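Deoxyhypusine hydroxylase (Homo sapiens, PDB 4D50) hydroxylates the deoxyhypusine side chain of translation initiation factor eIF5A at a diiron centre, the second and final step in making hypusine. Local coordinates at residues Glu122-Glu125 with Thr126-Ala130; Leu134-Leu137 with Gln138-Gly142. All blocks are in the same frame, centred on the assembly; numbering follows the deposited sequence.

Contact 1 (Glu122-Glu125 with Thr126-Ala130); sequences EVAE and TCQLA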
ATOM      1  N   GLU A 122      -9.139   2.969 -11.055  1.00 14.09           N
ATOM      2  CA  GLU A 122      -8.098   2.479 -10.100  1.00 13.62           C
ATOM      3  C   GLU A 122      -7.999   0.943 -10.163  1.00 12.98           C
ATOM      4  O   GLU A 122      -6.907   0.307 -10.051  1.00 12.95           O
ATOM      5  CB  GLU A 122      -8.476   2.804  -8.659  1.00 15.05           C
ATOM      6  CG  GLU A 122      -8.401   4.271  -8.322  1.00 16.84           C
ATOM      7  CD  GLU A 122      -9.613   5.085  -8.708  1.00 17.45           C
ATOM      8  OE1 GLU A 122     -10.638   4.546  -9.196  1.00 17.62           O
ATOM      9  OE2 GLU A 122      -9.539   6.309  -8.453  1.00 20.43           O
ATOM     10  N   VAL A 123      -9.146   0.309 -10.289  1.00 12.52           N
ATOM     11  CA  VAL A 123      -9.180  -1.201 -10.271  1.00 10.87           C
ATOM     12  C   VAL A 123      -8.619  -1.777 -11.588  1.00 10.26           C
ATOM     13  O   VAL A 123      -7.874  -2.658 -11.573  1.00  9.37           O
ATOM     14  CB  VAL A 123     -10.617  -1.734 -10.034  1.00 10.65           C
ATOM     15  CG1 VAL A 123     -10.712  -3.255 -10.136  1.00 11.08           C
ATOM     16  CG2 VAL A 123     -11.128  -1.268  -8.674  1.00 12.71           C
ATOM     17  N   ALA A 124      -9.156  -1.306 -12.708  1.00 10.52           N
ATOM     18  CA  ALA A 124      -8.646  -1.582 -14.034  1.00 10.26           C
ATOM     19  C   ALA A 124      -7.150  -1.413 -14.129  1.00 10.64           C
ATOM     20  O   ALA A 124      -6.457  -2.350 -14.513  1.00  9.12           O
ATOM     21  CB  ALA A 124      -9.295  -0.702 -15.046  1.00  9.64           C
ATOM     22  N   GLU A 125      -6.643  -0.237 -13.722  1.00 11.39           N
ATOM     23  CA  GLU A 125      -5.207  -0.005 -13.723  1.00 11.08           C
ATOM     24  C   GLU A 125      -4.403  -0.937 -12.826  1.00 10.55           C
ATOM     25  O   GLU A 125      -3.351  -1.422 -13.260  1.00 10.48           O
ATOM     26  CB  GLU A 125      -4.866   1.454 -13.397  1.00 12.40           C
ATOM     27  CG  GLU A 125      -5.321   2.388 -14.489  1.00 12.97           C
ATOM     28  CD  GLU A 125      -4.865   3.844 -14.302  1.00 14.54           C
ATOM     29  OE1 GLU A 125      -4.650   4.240 -13.151  1.00 13.70           O
ATOM     30  OE2 GLU A 125      -4.832   4.607 -15.276  1.00 17.26           O
ATOM     31  N   THR A 126      -4.884  -1.124 -11.615  1.00  9.06           N
ATOM     32  CA  THR A 126      -4.226  -2.044 -10.659  1.00  9.07           C
ATOM     33  C   THR A 126      -4.130  -3.454 -11.293  1.00  7.96           C
ATOM     34  O   THR A 126      -3.060  -4.070 -11.210  1.00  8.22           O
ATOM     35  CB  THR A 126      -5.076  -2.206  -9.402  1.00 10.12           C
ATOM     36  OG1 THR A 126      -5.069  -0.926  -8.727  1.00 11.11           O
ATOM     37  CG2 THR A 126      -4.572  -3.297  -8.523  1.00 10.91           C
ATOM     38  N   CYS A 127      -5.186  -3.913 -11.967  1.00  8.06           N
ATOM     39  CA  CYS A 127      -5.209  -5.296 -12.428  1.00  8.66           C
ATOM     40  C   CYS A 127      -4.340  -5.384 -13.699  1.00  8.33           C
ATOM     41  O   CYS A 127      -3.674  -6.424 -13.962  1.00  8.24           O
ATOM     42  CB  CYS A 127      -6.672  -5.845 -12.667  1.00  8.16           C
ATOM     43  SG  CYS A 127      -7.581  -5.955 -11.142  1.00 10.18           S
ATOM     44  N   GLN A 128      -4.248  -4.294 -14.463  1.00  8.83           N
ATOM     45  CA  GLN A 128      -3.319  -4.283 -15.597  1.00  9.46           C
ATOM     46  C   GLN A 128      -1.907  -4.454 -15.134  1.00  9.16           C
ATOM     47  O   GLN A 128      -1.126  -5.208 -15.728  1.00  8.25           O
ATOM     48  CB  GLN A 128      -3.504  -3.019 -16.409  1.00 10.99           C
ATOM     49  CG  GLN A 128      -4.861  -2.991 -17.135  1.00 13.16           C
ATOM     50  CD  GLN A 128      -5.209  -1.597 -17.576  1.00 16.48           C
ATOM     51  OE1 GLN A 128      -4.317  -0.785 -17.835  1.00 18.72           O
ATOM     52  NE2 GLN A 128      -6.458  -1.279 -17.581  1.00 16.18           N
ATOM     53  N   LEU A 129      -1.562  -3.763 -14.075  1.00  9.81           N
ATOM     54  CA  LEU A 129      -0.225  -3.841 -13.490  1.00  9.96           C
ATOM     55  C   LEU A 129       0.061  -5.213 -12.967  1.00 10.21           C
ATOM     56  O   LEU A 129       1.173  -5.730 -13.170  1.00 10.76           O
ATOM     57  CB  LEU A 129      -0.057  -2.784 -12.372  1.00 10.22           C
ATOM     58  CG  LEU A 129       0.041  -1.369 -12.852  1.00 12.00           C
ATOM     59  CD1 LEU A 129      -0.057  -0.393 -11.673  1.00 12.53           C
ATOM     60  CD2 LEU A 129       1.314  -1.085 -13.603  1.00 12.08           C
ATOM     61  N   ALA A 130      -0.947  -5.852 -12.366  1.00  9.91           N
ATOM     62  CA  ALA A 130      -0.713  -7.114 -11.691  1.00  9.32           C
ATOM     63  C   ALA A 130      -0.519  -8.212 -12.779  1.00  9.61           C
ATOM     64  O   ALA A 130       0.254  -9.098 -12.564  1.00 11.05           O
ATOM     65  CB  ALA A 130      -1.770  -7.383 -10.685  1.00 11.11           C
TER
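Thr126 and Glu122 meet through a doubly used carbonyl: Glu122 O accepts the hydroxyl of Thr126 at 2.6 Å (OG1 to O) as well as the Thr126 amide. The two donors arrive from opposite faces of the carbonyl plane, and the amide stands 36° out of it. With OG1 anti to the carbonyl carbon and beside the backbone N (chi1 -67°), the hydroxyl folds back along the helix onto the preceding turn. OG1 is also hydrogen-bonded to ND1 of His94, a ligand of the second iron, a second-shell position consistent with orienting the imidazole on its metal. The turn belongs to helix 121-140 of the HEAT-repeat array, where Glu122, Thr126 and Leu129 also touch helix 208-221, which carries the iron ligand His212.

The remaining backbone bonds are regular i to i+4 links: Cys127 N to Val123 O, Gln128 N to Ala124 O at 2.9 Å, and Leu129 N to Glu125 O at 3.1 Å.

Two polar ends are bonded outside the turn. Gln128 NE2, 3.8 Å from Ala124 CB, donates to Ser116 O, and the extended Glu125 chain carries OE1 to Ser207 OG.

Apolar contact is slight, with Val123 CG1 4.3 Å from Cys127 SG. Leu129 CG rests 3.4 Å from Glu125 O, and its side chain touches Leu177, Phe178 and Tyr181 of helix 177-190.

Contact 2 (Leu134-Leu137 with Gln138-Gly142); sequences LEWL and QQHGG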
ATOM      1  N   LEU A 134       2.689 -10.546 -13.051  1.00 10.91           N
ATOM      2  CA  LEU A 134       2.664 -12.018 -13.151  1.00 11.89           C
ATOM      3  C   LEU A 134       3.429 -12.509 -14.410  1.00 11.55           C
ATOM      4  O   LEU A 134       4.136 -13.507 -14.321  1.00 10.86           O
ATOM      5  CB  LEU A 134       1.278 -12.586 -13.087  1.00 13.42           C
ATOM      6  CG  LEU A 134       0.572 -12.411 -11.754  1.00 15.11           C
ATOM      7  CD1 LEU A 134      -0.839 -12.987 -11.816  1.00 16.74           C
ATOM      8  CD2 LEU A 134       1.329 -12.964 -10.561  1.00 18.74           C
ATOM      9  N   GLU A 135       3.288 -11.804 -15.525  1.00 11.82           N
ATOM     10  CA  GLU A 135       3.992 -12.126 -16.727  1.00 13.31           C
ATOM     11  C   GLU A 135       5.498 -11.981 -16.534  1.00 14.87           C
ATOM     12  O   GLU A 135       6.282 -12.772 -17.063  1.00 13.59           O
ATOM     13  CB  GLU A 135       3.462 -11.302 -17.890  1.00 15.49           C
ATOM     14  CG  GLU A 135       1.971 -11.668 -18.154  1.00 19.45           C
ATOM     15  CD  GLU A 135       1.284 -10.840 -19.221  1.00 22.90           C
ATOM     16  OE1 GLU A 135       1.739  -9.667 -19.517  1.00 28.87           O
ATOM     17  OE2 GLU A 135       0.261 -11.386 -19.740  1.00 28.83           O
ATOM     18  N   TRP A 136       5.908 -10.971 -15.783  1.00 13.92           N
ATOM     19  CA  TRP A 136       7.333 -10.781 -15.497  1.00 14.29           C
ATOM     20  C   TRP A 136       7.891 -11.927 -14.669  1.00 15.58           C
ATOM     21  O   TRP A 136       8.901 -12.552 -15.002  1.00 14.55           O
ATOM     22  CB  TRP A 136       7.548  -9.389 -14.913  1.00 14.38           C
ATOM     23  CG  TRP A 136       8.983  -8.927 -14.829  1.00 14.20           C
ATOM     24  CD1 TRP A 136       9.590  -8.089 -15.646  1.00 12.92           C
ATOM     25  CD2 TRP A 136       9.929  -9.309 -13.851  1.00 13.16           C
ATOM     26  NE1 TRP A 136      10.856  -7.871 -15.248  1.00 12.85           N
ATOM     27  CE2 TRP A 136      11.109  -8.652 -14.148  1.00 12.35           C
ATOM     28  CE3 TRP A 136       9.883 -10.160 -12.741  1.00 13.87           C
ATOM     29  CZ2 TRP A 136      12.245  -8.783 -13.386  1.00 13.42           C
ATOM     30  CZ3 TRP A 136      11.051 -10.302 -11.944  1.00 13.63           C
ATOM     31  CH2 TRP A 136      12.235  -9.643 -12.312  1.00 13.38           C
ATOM     32  N   LEU A 137       7.187 -12.286 -13.617  1.00 13.81           N
ATOM     33  CA  LEU A 137       7.603 -13.351 -12.755  1.00 13.97           C
ATOM     34  C   LEU A 137       7.738 -14.667 -13.562  1.00 13.65           C
ATOM     35  O   LEU A 137       8.749 -15.386 -13.430  1.00 16.73           O
ATOM     36  CB  LEU A 137       6.567 -13.599 -11.691  1.00 14.22           C
ATOM     37  CG  LEU A 137       6.451 -12.533 -10.595  1.00 14.00           C
ATOM     38  CD1 LEU A 137       5.227 -12.887  -9.762  1.00 14.39           C
ATOM     39  CD2 LEU A 137       7.733 -12.494  -9.781  1.00 14.47           C
ATOM     40  N   GLN A 138       6.752 -14.909 -14.399  1.00 13.83           N
ATOM     41  CA  GLN A 138       6.751 -16.113 -15.237  1.00 14.55           C
ATOM     42  C   GLN A 138       7.979 -16.098 -16.139  1.00 15.37           C
ATOM     43  O   GLN A 138       8.621 -17.128 -16.271  1.00 17.25           O
ATOM     44  CB  GLN A 138       5.471 -16.190 -16.049  1.00 15.21           C
ATOM     45  CG  GLN A 138       5.392 -17.440 -16.902  1.00 19.58           C
ATOM     46  CD  GLN A 138       5.970 -17.257 -18.262  1.00 22.45           C
ATOM     47  OE1 GLN A 138       5.688 -16.269 -18.939  1.00 25.29           O
ATOM     48  NE2 GLN A 138       6.687 -18.271 -18.722  1.00 26.43           N
ATOM     49  N   GLN A 139       8.316 -14.965 -16.725  1.00 14.25           N
ATOM     50  CA  GLN A 139       9.446 -14.920 -17.698  1.00 15.55           C
ATOM     51  C   GLN A 139      10.798 -14.970 -16.974  1.00 17.15           C
ATOM     52  O   GLN A 139      11.745 -15.539 -17.501  1.00 22.66           O
ATOM     53  CB  GLN A 139       9.355 -13.723 -18.591  1.00 16.71           C
ATOM     54  CG  GLN A 139       8.238 -13.746 -19.646  1.00 19.79           C
ATOM     55  CD  GLN A 139       8.288 -12.589 -20.646  1.00 22.03           C
ATOM     56  OE1 GLN A 139       7.598 -12.634 -21.656  1.00 30.16           O
ATOM     57  NE2 GLN A 139       9.028 -11.547 -20.359  1.00 26.77           N
ATOM     58  N   HIS A 140      10.882 -14.463 -15.743  1.00 15.04           N
ATOM     59  CA  HIS A 140      12.137 -14.410 -14.973  1.00 16.63           C
ATOM     60  C   HIS A 140      12.314 -15.559 -14.003  1.00 17.14           C
ATOM     61  O   HIS A 140      13.378 -15.748 -13.440  1.00 22.31           O
ATOM     62  CB  HIS A 140      12.221 -13.039 -14.303  1.00 18.73           C
ATOM     63  CG  HIS A 140      12.351 -11.945 -15.293  1.00 19.45           C
ATOM     64  ND1 HIS A 140      13.574 -11.361 -15.573  1.00 20.85           N
ATOM     65  CD2 HIS A 140      11.473 -11.420 -16.186  1.00 18.56           C
ATOM     66  CE1 HIS A 140      13.411 -10.469 -16.536  1.00 19.62           C
ATOM     67  NE2 HIS A 140      12.165 -10.514 -16.951  1.00 19.49           N
ATOM     68  N   GLY A 141      11.284 -16.387 -13.839  1.00 23.28           N
ATOM     69  CA  GLY A 141      11.423 -17.535 -12.998  1.00 21.71           C
ATOM     70  C   GLY A 141      11.324 -17.245 -11.506  1.00 24.58           C
ATOM     71  O   GLY A 141      11.764 -18.063 -10.674  1.00 27.36           O
ATOM     72  N   GLY A 142      10.712 -16.122 -11.139  1.00 21.40           N
ATOM     73  CA  GLY A 142      10.498 -15.797  -9.742  1.00 22.26           C
ATOM     74  C   GLY A 142      10.749 -14.311  -9.472  1.00 21.12           C
ATOM     75  O   GLY A 142      10.980 -13.532 -10.408  1.00 20.41           O
TER
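Trp136 and His140, one helical turn apart, lie in an offset stack whose planes are only 7° from parallel. The imidazole sits over one face of the indole, its centroid 3.8 Å from that of the six-membered ring, with His140 CD2 close above the fused bond at 3.5 Å from Trp136 CE2. Trp136 CG is anti to the backbone N (chi1 -168°), which carries the indole alongside the helix toward its C-terminal end, and His140 CB adds a CH-pi contact over the same six-membered ring. The edge of the imidazole is occupied too: Trp136 O lies in its plane, 3.0 Å from His140 CD2, while the same oxygen takes the His140 amide at 2.9 Å (N to O). Beyond the stack, Trp136 meets Pro144 and Pro156 of the following loop. An alanine at Trp136 would remove the indole and is likely to leave the His140 imidazole without its stacking partner and freer to turn.

The other side is looser. Gln138 and Gln139 are exposed, and their aliphatic parts merely brush Glu135 O, with Gln139 CG at 3.4 Å; the bonds here are the backbone ones from Gln138 N to Leu134 O and from Gln139 N to Glu135 O.

Leu137 closes the end. Its CD2 touches Gly142 O at 3.5 Å, and its carbonyl oxygen receives Gly142 N at 3.1 Å besides a weak bond from Gly141 N. Gly141 has positive phi (79°), where a side chain would strike the preceding carbonyl. Helix 121-140 thus ends in a Schellman-type C-cap, with the 6→1 bond from Gly142 N to Leu137 O and glycine at the positive-phi C' position.

Both contacts belong to helix 121-140 and follow one another along the chain, contact 1 finishing before contact 2 starts, so they neither nest nor cross. Each is local, and no long loop is closed by either. From the N terminus, residues 122-130 form the early turns, in contact with helix 90-103 and with helices 177-190 and 208-221, and so touch helices from both the N-terminal and the C-terminal HEAT-like repeats next to the iron site. About 17 Å away, centre to centre, residues 134-142 bring the same helix to its end at the surface, away from the annotated sites, where the chain enters the loop leading to helix 163-171.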